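Local coordinates for hypothetical protein (Aeropyrum pernix, PDB 2P6H) that is of unknown function but belongs to the uncharacterised YjbQ/UPF0047 family and assembles as a trimer, at residues V16-G21 with R113-E118; E24-T29 with V127-L132; N34-V39 with S96-V101. All blocks are in the same frame, centred on the assembly; numbering follows the deposited sequence.

Contact 1: V16-G21 with R113-E118; sequences VLDVTG and RILFVE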
# COMPACT_ATOMS: atom_id res chain seq x y z
N VAL A 16 -14.03 11.56 -1.43
CA VAL A 16 -12.60 11.72 -1.21
C VAL A 16 -12.40 13.09 -0.58
O VAL A 16 -12.93 14.08 -1.10
CB VAL A 16 -11.83 11.65 -2.53
CG1 VAL A 16 -10.36 11.95 -2.29
CG2 VAL A 16 -11.99 10.28 -3.17
N LEU A 17 -11.66 13.13 0.52
CA LEU A 17 -11.41 14.38 1.23
C LEU A 17 -9.91 14.63 1.41
O LEU A 17 -9.18 13.70 1.73
CB LEU A 17 -12.04 14.36 2.63
CG LEU A 17 -13.53 14.06 2.73
CD1 LEU A 17 -14.01 14.16 4.16
CD2 LEU A 17 -14.28 15.05 1.87
N ASP A 18 -9.48 15.87 1.19
CA ASP A 18 -8.09 16.28 1.38
C ASP A 18 -7.90 16.66 2.86
O ASP A 18 -8.40 17.70 3.31
CB ASP A 18 -7.77 17.50 0.51
CG ASP A 18 -6.32 17.96 0.65
OD1 ASP A 18 -5.58 17.47 1.54
OD2 ASP A 18 -5.91 18.83 -0.15
N VAL A 19 -7.17 15.84 3.60
CA VAL A 19 -6.94 16.10 5.03
C VAL A 19 -5.49 16.50 5.32
O VAL A 19 -5.02 16.47 6.45
CB VAL A 19 -7.34 14.87 5.88
CG1 VAL A 19 -8.82 14.56 5.68
CG2 VAL A 19 -6.51 13.67 5.47
N THR A 20 -4.74 16.89 4.29
CA THR A 20 -3.33 17.31 4.45
C THR A 20 -3.17 18.37 5.54
O THR A 20 -2.26 18.32 6.35
CB THR A 20 -2.80 17.92 3.15
OG1 THR A 20 -3.15 17.06 2.06
CG2 THR A 20 -1.27 18.03 3.22
N GLY A 21 -4.07 19.35 5.52
CA GLY A 21 -4.00 20.43 6.48
C GLY A 21 -3.94 19.99 7.93
O GLY A 21 -3.05 20.39 8.68
N ARG A 113 -1.07 15.04 -1.97
CA ARG A 113 -1.85 15.42 -0.82
C ARG A 113 -2.39 14.18 -0.14
O ARG A 113 -2.52 13.12 -0.75
CB ARG A 113 -3.01 16.30 -1.29
CG ARG A 113 -2.52 17.58 -1.98
CD ARG A 113 -2.39 18.75 -0.99
NE ARG A 113 -1.91 19.95 -1.68
CZ ARG A 113 -2.68 21.05 -1.61
NH1 ARG A 113 -3.82 21.02 -0.95
NH2 ARG A 113 -2.29 22.17 -2.22
N ILE A 114 -2.70 14.28 1.14
CA ILE A 114 -3.22 13.16 1.91
C ILE A 114 -4.72 13.12 1.76
O ILE A 114 -5.44 14.00 2.23
CB ILE A 114 -2.86 13.31 3.40
CG1 ILE A 114 -1.34 13.43 3.55
CG2 ILE A 114 -3.31 12.05 4.17
CD1 ILE A 114 -0.74 13.85 4.90
N LEU A 115 -5.22 12.08 1.11
CA LEU A 115 -6.65 11.99 0.86
C LEU A 115 -7.36 10.89 1.65
O LEU A 115 -6.96 9.73 1.61
CB LEU A 115 -6.89 11.74 -0.63
CG LEU A 115 -6.17 12.73 -1.56
CD1 LEU A 115 -6.37 12.35 -3.01
CD2 LEU A 115 -6.69 14.14 -1.31
N PHE A 116 -8.41 11.28 2.36
CA PHE A 116 -9.22 10.32 3.09
C PHE A 116 -10.23 9.82 2.06
O PHE A 116 -10.89 10.62 1.38
CB PHE A 116 -9.99 10.99 4.23
CG PHE A 116 -10.74 10.01 5.09
CD1 PHE A 116 -12.01 9.58 4.72
CD2 PHE A 116 -10.18 9.51 6.26
CE1 PHE A 116 -12.70 8.65 5.50
CE2 PHE A 116 -10.87 8.58 7.05
CZ PHE A 116 -12.13 8.15 6.67
N VAL A 117 -10.33 8.51 1.92
CA VAL A 117 -11.26 7.93 0.97
C VAL A 117 -12.39 7.22 1.68
O VAL A 117 -12.24 6.13 2.20
CB VAL A 117 -10.51 6.91 0.14
CG1 VAL A 117 -11.42 6.34 -0.94
CG2 VAL A 117 -9.30 7.56 -0.52
N GLU A 118 -13.55 7.87 1.74
CA GLU A 118 -14.74 7.31 2.39
C GLU A 118 -15.52 6.45 1.39
O GLU A 118 -15.79 6.89 0.27
CB GLU A 118 -15.64 8.45 2.90
CG GLU A 118 -16.99 8.01 3.47
CD GLU A 118 -16.85 7.11 4.68
OE1 GLU A 118 -16.61 5.89 4.50
OE2 GLU A 118 -16.97 7.60 5.82

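Contact 2: E24-T29 with V127-L132; sequences EEWLST and VNLLYL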
# COMPACT_ATOMS: atom_id res chain seq x y z
N GLU A 24 -0.58 18.23 8.94
CA GLU A 24 0.52 19.16 9.13
C GLU A 24 0.35 19.91 10.45
O GLU A 24 1.31 20.22 11.15
CB GLU A 24 0.53 20.14 7.95
CG GLU A 24 0.82 19.44 6.61
CD GLU A 24 0.94 20.45 5.49
OE1 GLU A 24 0.13 21.37 5.44
OE2 GLU A 24 1.84 20.32 4.67
N GLU A 25 -0.91 20.18 10.80
CA GLU A 25 -1.25 20.85 12.02
C GLU A 25 -0.61 20.10 13.17
O GLU A 25 0.27 20.60 13.86
CB GLU A 25 -2.77 20.81 12.16
CG GLU A 25 -3.37 22.21 12.26
CD GLU A 25 -4.80 22.09 12.72
OE1 GLU A 25 -5.04 21.56 13.79
OE2 GLU A 25 -5.69 22.50 11.97
N TRP A 26 -1.09 18.87 13.33
CA TRP A 26 -0.61 17.98 14.38
C TRP A 26 0.91 17.89 14.32
O TRP A 26 1.62 17.94 15.31
CB TRP A 26 -1.22 16.58 14.18
CG TRP A 26 -0.80 15.67 15.28
CD1 TRP A 26 -1.33 15.63 16.59
CD2 TRP A 26 0.27 14.68 15.25
NE1 TRP A 26 -0.72 14.73 17.39
CE2 TRP A 26 0.33 14.10 16.55
CE3 TRP A 26 1.16 14.25 14.28
CZ2 TRP A 26 1.27 13.13 16.83
CZ3 TRP A 26 2.09 13.27 14.57
CH2 TRP A 26 2.15 12.71 15.85
N LEU A 27 1.40 17.74 13.10
CA LEU A 27 2.83 17.58 12.92
C LEU A 27 3.63 18.77 13.47
O LEU A 27 4.75 18.63 13.95
CB LEU A 27 3.05 17.46 11.43
CG LEU A 27 4.42 16.90 11.11
CD1 LEU A 27 4.68 15.57 11.83
CD2 LEU A 27 4.55 16.64 9.63
N SER A 28 3.07 19.98 13.29
CA SER A 28 3.77 21.14 13.84
C SER A 28 3.54 21.24 15.35
O SER A 28 4.32 21.83 16.08
CB SER A 28 3.26 22.41 13.17
OG SER A 28 3.77 22.49 11.84
N THR A 29 2.44 20.64 15.81
CA THR A 29 2.18 20.63 17.26
C THR A 29 3.16 19.72 17.94
O THR A 29 3.22 19.62 19.16
CB THR A 29 0.75 20.15 17.62
OG1 THR A 29 0.27 20.91 18.73
CG2 THR A 29 0.78 18.67 18.01
N VAL A 127 -8.75 9.62 11.84
CA VAL A 127 -7.43 9.42 11.27
C VAL A 127 -6.44 9.46 12.40
O VAL A 127 -6.44 10.39 13.20
CB VAL A 127 -7.10 10.58 10.33
CG1 VAL A 127 -5.64 10.46 9.86
CG2 VAL A 127 -8.00 10.58 9.12
N ASN A 128 -5.66 8.38 12.50
CA ASN A 128 -4.70 8.32 13.56
C ASN A 128 -3.32 8.71 13.02
O ASN A 128 -3.01 8.52 11.85
CB ASN A 128 -4.66 6.86 14.08
CG ASN A 128 -5.92 6.54 14.86
OD1 ASN A 128 -6.37 5.40 14.91
ND2 ASN A 128 -6.49 7.58 15.51
N LEU A 129 -2.49 9.28 13.90
CA LEU A 129 -1.18 9.77 13.48
C LEU A 129 -0.11 9.35 14.47
O LEU A 129 -0.33 9.32 15.68
CB LEU A 129 -1.19 11.31 13.39
CG LEU A 129 -2.32 11.95 12.56
CD1 LEU A 129 -2.41 13.44 12.83
CD2 LEU A 129 -2.07 11.68 11.08
N LEU A 130 1.06 9.02 13.94
CA LEU A 130 2.19 8.59 14.76
C LEU A 130 3.46 9.22 14.22
O LEU A 130 3.77 9.14 13.03
CB LEU A 130 2.31 7.05 14.72
CG LEU A 130 3.51 6.49 15.54
CD1 LEU A 130 3.28 5.04 15.99
CD2 LEU A 130 4.82 6.50 14.76
N TYR A 131 4.23 9.85 15.09
CA TYR A 131 5.49 10.45 14.67
C TYR A 131 6.61 9.77 15.42
O TYR A 131 6.62 9.73 16.65
CB TYR A 131 5.54 11.95 14.95
CG TYR A 131 6.87 12.52 14.54
CD1 TYR A 131 7.21 12.64 13.19
CD2 TYR A 131 7.83 12.87 15.49
CE1 TYR A 131 8.48 13.08 12.80
CE2 TYR A 131 9.11 13.31 15.10
CZ TYR A 131 9.42 13.41 13.76
OH TYR A 131 10.68 13.80 13.37
N LEU A 132 7.57 9.25 14.67
CA LEU A 132 8.70 8.53 15.23
C LEU A 132 9.97 9.20 14.75
O LEU A 132 10.33 9.14 13.58
CB LEU A 132 8.65 7.07 14.76
CG LEU A 132 9.71 6.15 15.41
CD1 LEU A 132 9.32 5.72 16.82
CD2 LEU A 132 9.97 4.87 14.62

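Contact 3: N34-V39 with S96-V101; sequences NGLLVV and SRVIPV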
# COMPACT_ATOMS: atom_id res chain seq x y z
N ASN A 34 13.45 15.33 11.89
CA ASN A 34 13.81 14.19 11.04
C ASN A 34 13.18 12.94 11.62
O ASN A 34 13.37 12.61 12.78
CB ASN A 34 15.33 13.99 11.01
CG ASN A 34 16.04 15.24 10.54
OD1 ASN A 34 15.97 15.64 9.38
ND2 ASN A 34 16.78 15.83 11.49
N GLY A 35 12.41 12.23 10.80
CA GLY A 35 11.73 11.02 11.27
C GLY A 35 10.68 10.55 10.26
O GLY A 35 10.77 10.84 9.07
N LEU A 36 9.69 9.76 10.74
CA LEU A 36 8.62 9.26 9.89
C LEU A 36 7.27 9.58 10.50
O LEU A 36 7.10 9.60 11.71
CB LEU A 36 8.64 7.73 9.86
CG LEU A 36 9.85 7.06 9.26
CD1 LEU A 36 9.69 5.56 9.51
CD2 LEU A 36 9.98 7.22 7.74
N LEU A 37 6.33 9.88 9.63
CA LEU A 37 5.01 10.08 10.09
C LEU A 37 4.19 8.94 9.53
O LEU A 37 4.35 8.55 8.38
CB LEU A 37 4.53 11.39 9.49
CG LEU A 37 3.02 11.49 9.55
CD1 LEU A 37 2.56 11.78 10.98
CD2 LEU A 37 2.43 12.58 8.65
N VAL A 38 3.35 8.35 10.37
CA VAL A 38 2.46 7.31 9.86
C VAL A 38 1.05 7.81 9.98
O VAL A 38 0.59 8.19 11.05
CB VAL A 38 2.56 5.99 10.65
CG1 VAL A 38 1.63 4.94 10.05
CG2 VAL A 38 3.99 5.48 10.62
N VAL A 39 0.40 7.88 8.82
CA VAL A 39 -0.99 8.26 8.74
C VAL A 39 -1.78 7.01 8.51
O VAL A 39 -1.56 6.28 7.55
CB VAL A 39 -1.21 9.19 7.55
CG1 VAL A 39 -2.66 9.69 7.54
CG2 VAL A 39 -0.28 10.38 7.65
N SER A 96 -2.97 2.75 5.50
CA SER A 96 -1.91 3.49 6.17
C SER A 96 -0.83 3.90 5.17
O SER A 96 -0.58 3.22 4.18
CB SER A 96 -1.31 2.63 7.29
OG SER A 96 -0.28 1.80 6.75
N ARG A 97 -0.21 5.03 5.47
CA ARG A 97 0.84 5.59 4.62
C ARG A 97 1.98 6.10 5.47
O ARG A 97 1.78 6.75 6.49
CB ARG A 97 0.23 6.75 3.80
CG ARG A 97 1.30 7.62 3.11
CD ARG A 97 2.16 6.84 2.10
NE ARG A 97 2.24 7.55 0.80
CZ ARG A 97 3.18 8.52 0.61
NH1 ARG A 97 4.06 8.84 1.56
NH2 ARG A 97 3.20 9.17 -0.55
N VAL A 98 3.19 5.78 5.05
CA VAL A 98 4.36 6.26 5.77
C VAL A 98 4.91 7.42 4.97
O VAL A 98 5.09 7.34 3.77
CB VAL A 98 5.42 5.15 5.88
CG1 VAL A 98 6.66 5.71 6.58
CG2 VAL A 98 4.90 3.96 6.67
N ILE A 99 5.13 8.56 5.68
CA ILE A 99 5.64 9.78 5.04
C ILE A 99 6.84 10.33 5.79
O ILE A 99 6.75 10.77 6.93
CB ILE A 99 4.55 10.86 5.03
CG1 ILE A 99 3.26 10.30 4.44
CG2 ILE A 99 5.00 12.05 4.15
CD1 ILE A 99 2.08 11.27 4.55
N PRO A 100 8.02 10.34 5.15
CA PRO A 100 9.22 10.88 5.79
C PRO A 100 9.11 12.36 6.13
O PRO A 100 8.41 13.13 5.46
CB PRO A 100 10.31 10.63 4.74
CG PRO A 100 9.84 9.50 3.85
CD PRO A 100 8.35 9.71 3.86
N VAL A 101 9.77 12.75 7.21
CA VAL A 101 9.81 14.14 7.64
C VAL A 101 11.31 14.40 7.66
O VAL A 101 12.06 13.75 8.41
CB VAL A 101 9.22 14.34 9.06
CG1 VAL A 101 9.42 15.79 9.52
CG2 VAL A 101 7.73 14.01 9.03

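Contact 1: V16-G21 with R113-E118
At the edge of the Arg-113 guanidinium group, 18° out of its plane, sits OD2 of Asp-18. Arg-113 NH1 donates to Asp-18 OD2 over 3.1 Å, forming a salt bridge. The carboxylate and guanidinium planes are turned 54° apart. The Phe-116 ring has Glu-118 CB at its edge, in plane. Phe-116 touches the other segment through CB, which lies 4.0 Å from Val-19 CG1; CG stands anti to the backbone N (chi1 -175°) and takes the ring away from 16-21. The other carboxylate oxygen, Asp-18 OD1, takes two bonds from one residue: Thr-20 N at 2.9 Å, which makes an Asx turn, and Thr-20 OG1 at 2.5 Å on the syn side. That hydroxyl in turn accepts from Ile-114 N at 3.0 Å. Backbone pairing is antiparallel, with Leu-17 and Phe-116 as the hydrogen-bonded pair; past the end of strand 15-18, Val-19 N, at the N-cap position, still reaches Ile-114 O at 2.9 Å. Apolar contacts flank the strands: Val-16 CG1 lies 3.9 Å from Leu-115 CB, on the side covered by helix 55-69, while Val-19 CG2 meets Ile-114 CG2 at 3.8 Å. Strand 113-118 is the middle of a three-stranded sheet, with 46-51 along its other edge. Where the strand gives way to the helix, Arg-113 and Thr-20 grip separate oxygens of Asp-18, probably fixing the carboxylate's rotation, and the buried Thr-20 hydroxyl is satisfied both as donor and as acceptor.

Contact 2: E24-T29 with V127-L132
Trp-26 lays its indole over Leu-129, whose CB stands 4.0 Å from the centroid of the six-membered ring and 17° off its normal, a CH-pi contact. Leu-129 CD1 reaches further back along the same side chain, to Trp-26 CB at 3.6 Å, the two side chains lying alongside each other and running in opposite senses. With CG anti to the backbone N (chi1 -177°), the indole projects from the helix to the strand, and its far carbon CH2 comes within 3.6 Å of Tyr-131 CB. From the next residue, Leu-27 CD1 approaches Tyr-131 CD1 at 4.1 Å, the side chains crossing at about a right angle; the Tyr-131 hydroxyl is hydrogen-bonded to Glu-134 O. Replacing the Trp-26 indole with the methyl group of an alanine is likely to uncover Leu-129 and Tyr-131 CB and open a gap between helix and strand. Leu-130, pointing away from the helix, packs instead on Pro-100 of the second subunit. The axes of helix 24-28 and strand 127-132 come within 9.9 Å and are inclined at 37°; helix 20-28 thus covers one face of the antiparallel sheet that contains strand 124-133, a two-layer alpha/beta packing.

Contact 3: N34-V39 with S96-V101
Strands 35-39 and 96-101 run antiparallel, their axes 4.4 Å apart and their directions at 150°, through three hydrogen-bonded pairs: Gly-35 with Val-101, Leu-37 with Ile-99 and Val-39 with Arg-97. Each pair contributes two N-H to O bonds. On the face carrying Leu-37, Val-39, Ile-99 and Val-101, Val-39 CG2 meets Ile-99 CD1 at 4.0 Å, and Leu-37 CB lies 4.2 Å from Val-101 CG2. Helix 20-28 covers Leu-37 on this face through Val-23 and Trp-26. The two strands are neighbours inside the five-stranded antiparallel sheet, strand 35-40 being bounded on its other edge by 124-133. The opposite face, bearing Leu-36, Val-38, Val-98 and Pro-100, is turned to the trimer interface: Leu-36 CD2 touches Val-98 CG1 at 3.8 Å, Val-38 CG2 lies 4.3 Å from Val-98 CG2, and Val-98 packs on Val-98 of both the second and the third subunit. Arg-97 bends at chi2 (61°) and again at chi3 (131°), which folds its guanidinium back until NH1 donates to Val-98 O at 2.9 Å, above the carbonyl plane; NE makes a salt bridge with Asp-95 of the third subunit, so one side chain serves both its own strand and the neighbouring chain. At the far end, Asn-34 CA comes 3.2 Å from Val-101 O in a CA-H...O contact, and its amide is held by Glu-134 and Gly-103.

Overall arrangement
From the N terminus, strand 15-18 leads into helix 20-28, then strand 35-40, so the first segments of contacts 1, 2 and 3 follow in that order. Contact 3 closes first, when 96-101 pairs with 34-39, and is nested inside the loops of the other two. Contact 1 closes next, at 113-118, and contact 2 last, at 127-132; these two cross, since their segments alternate. Contact 1 belongs to the three-stranded sheet, contact 3 to the five-stranded one, and contact 2 sets the shared helix on the latter. Ile-114 against Ile-99 and Phe-116 against Val-127 join the sheets; contacts 2 and 3 adjoin as neighbouring strands.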